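Local coordinates for protein alkaline phosphatase (Antarctic bacterium, PDB 2W5V) that probably hydrolyses phosphate monoesters at alkaline pH, using a metal site that holds zinc and magnesium ions, at residues A198-S203 with M211-A216. The protein carries 1 engineered substitution. Numbering follows the deposited sequence.
Unlike the reference sequence in segment 198-203: A198 (reference Gly).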
loop_
_atom_site.group_PDB
_atom_site.type_symbol
_atom_site.label_atom_id
_atom_site.label_comp_id
_atom_site.label_asym_id
_atom_site.label_seq_id
_atom_site.Cartn_x
_atom_site.Cartn_y
_atom_site.Cartn_z
ATOM N N ALA B 198 -37.244 -4.921 -4.276
ATOM C CA ALA B 198 -36.063 -5.780 -4.221
ATOM C C ALA B 198 -35.320 -5.762 -5.551
ATOM O O ALA B 198 -35.879 -5.358 -6.574
ATOM C CB ALA B 198 -36.462 -7.208 -3.856
ATOM N N LEU B 199 -34.058 -6.185 -5.542
ATOM C CA LEU B 199 -33.345 -6.392 -6.794
ATOM C C LEU B 199 -34.011 -7.551 -7.506
ATOM O O LEU B 199 -34.414 -8.521 -6.874
ATOM C CB LEU B 199 -31.879 -6.753 -6.558
ATOM C CG LEU B 199 -30.820 -5.680 -6.376
ATOM C CD1 LEU B 199 -29.458 -6.374 -6.258
ATOM C CD2 LEU B 199 -30.828 -4.671 -7.511
ATOM N N THR B 200 -34.130 -7.445 -8.820
ATOM C CA THR B 200 -34.726 -8.500 -9.622
ATOM C C THR B 200 -33.641 -9.107 -10.499
ATOM O O THR B 200 -32.461 -8.771 -10.357
ATOM C CB THR B 200 -35.828 -7.930 -10.514
ATOM O OG1 THR B 200 -35.270 -6.906 -11.345
ATOM C CG2 THR B 200 -36.928 -7.318 -9.664
ATOM N N ASP B 201 -34.031 -9.996 -11.406
ATOM C CA ASP B 201 -33.082 -10.551 -12.369
ATOM C C ASP B 201 -33.097 -9.731 -13.655
ATOM O O ASP B 201 -33.933 -8.836 -13.822
ATOM C CB ASP B 201 -33.393 -12.019 -12.670
ATOM C CG ASP B 201 -34.595 -12.186 -13.583
ATOM O OD1 ASP B 201 -35.482 -11.302 -13.569
ATOM O OD2 ASP B 201 -34.651 -13.202 -14.313
ATOM N N PHE B 202 -32.184 -10.040 -14.571
ATOM C CA PHE B 202 -32.073 -9.271 -15.803
ATOM C C PHE B 202 -33.354 -9.275 -16.640
ATOM O O PHE B 202 -33.815 -8.220 -17.078
ATOM C CB PHE B 202 -30.887 -9.739 -16.646
ATOM C CG PHE B 202 -30.756 -9.013 -17.955
ATOM C CD1 PHE B 202 -30.592 -7.636 -17.986
ATOM C CD2 PHE B 202 -30.805 -9.705 -19.153
ATOM C CE1 PHE B 202 -30.475 -6.964 -19.187
ATOM C CE2 PHE B 202 -30.689 -9.038 -20.359
ATOM C CZ PHE B 202 -30.525 -7.667 -20.376
ATOM N N SER B 203 -33.928 -10.454 -16.857
ATOM C CA SER B 203 -35.111 -10.580 -17.705
ATOM C C SER B 203 -36.272 -9.705 -17.233
ATOM O O SER B 203 -37.077 -9.230 -18.039
ATOM C CB SER B 203 -35.550 -12.039 -17.803
ATOM O OG SER B 203 -34.508 -12.831 -18.341
ATOM N N MET B 211 -33.201 2.017 -15.420
ATOM C CA MET B 211 -33.663 1.280 -14.256
ATOM C C MET B 211 -33.064 1.832 -12.975
ATOM O O MET B 211 -31.858 2.059 -12.893
ATOM C CB MET B 211 -33.313 -0.201 -14.407
ATOM C CG MET B 211 -33.963 -1.080 -13.362
ATOM S SD MET B 211 -35.743 -1.103 -13.588
ATOM C CE MET B 211 -36.299 -1.542 -11.943
ATOM N N GLY B 212 -33.908 2.044 -11.973
ATOM C CA GLY B 212 -33.446 2.536 -10.686
ATOM C C GLY B 212 -33.969 1.688 -9.539
ATOM O O GLY B 212 -35.163 1.382 -9.473
ATOM N N PHE B 213 -33.075 1.294 -8.636
ATOM C CA PHE B 213 -33.461 0.533 -7.450
ATOM C C PHE B 213 -33.202 1.361 -6.192
ATOM O O PHE B 213 -32.051 1.709 -5.894
ATOM C CB PHE B 213 -32.662 -0.771 -7.357
ATOM C CG PHE B 213 -33.010 -1.789 -8.411
ATOM C CD1 PHE B 213 -34.016 -2.721 -8.192
ATOM C CD2 PHE B 213 -32.303 -1.838 -9.606
ATOM C CE1 PHE B 213 -34.328 -3.678 -9.155
ATOM C CE2 PHE B 213 -32.608 -2.786 -10.576
ATOM C CZ PHE B 213 -33.621 -3.710 -10.350
ATOM N N LEU B 214 -34.271 1.676 -5.465
ATOM C CA LEU B 214 -34.173 2.398 -4.195
ATOM C C LEU B 214 -34.668 1.482 -3.080
ATOM O O LEU B 214 -35.856 1.471 -2.764
ATOM C CB LEU B 214 -34.996 3.700 -4.250
ATOM C CG LEU B 214 -34.434 4.794 -5.168
ATOM C CD1 LEU B 214 -35.464 5.896 -5.424
ATOM C CD2 LEU B 214 -33.137 5.380 -4.593
ATOM N N LEU B 215 -33.745 0.724 -2.485
ATOM C CA LEU B 215 -34.108 -0.442 -1.677
ATOM C C LEU B 215 -34.038 -0.240 -0.163
ATOM O O LEU B 215 -34.094 -1.203 0.603
ATOM C CB LEU B 215 -33.250 -1.643 -2.092
ATOM C CG LEU B 215 -33.340 -1.998 -3.576
ATOM C CD1 LEU B 215 -32.462 -3.192 -3.898
ATOM C CD2 LEU B 215 -34.806 -2.259 -3.970
ATOM N N ALA B 216 -33.924 1.010 0.262
ATOM C CA ALA B 216 -33.894 1.341 1.680
ATOM C C ALA B 216 -34.240 2.809 1.826
ATOM O O ALA B 216 -34.044 3.582 0.895
ATOM C CB ALA B 216 -32.515 1.061 2.269
#
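L199 and F213 make the central contact, a CH-pi interaction: CD2 of L199 stands 3.6 Å from the centroid of the F213 ring and only 8° off its normal, so one methyl sits squarely over the face. In L199, chi1 of -86° sets CG beside the backbone N, and with chi2 at -176° CD1 runs on extended while CD2 is the branch turned over the ring. The opposite face is approached by CE of M211, nearer the rim, so the ring lies between two methyl groups.

Apolar contact continues at L215. Its CD1 packs on L199, 3.8 Å from N and 3.9 Å from CG, while CD2 lies 3.6 Å from N of A198; that N is hydrogen-bonded to OD1 of N195.

Across the two segments, the polar atoms near the ring lie at its edge. The carbonyl O of A198 is 3.4 Å from CE1 of F213, and OG1 of T200, in the ring plane, is 3.7 Å from CZ. OG1 also donates a weak hydrogen bond to O of D201. Replacing F213 by alanine would probably open a gap between L199 CD2 and M211 CE and cost both methyls their aromatic partner.

In this beta-alpha-beta unit, the loop after strand 192-195 runs back alongside the end of strand 210-214 before entering helix 202-205; helix 230-242 adds L237 against F213 and F230 and A234 against L199. With no hydrogen bond joining the segments, their direct association probably rests on apolar burial (225 Å² over both sides) and dispersion, with at most weak edge electrostatics, away from the metal sites.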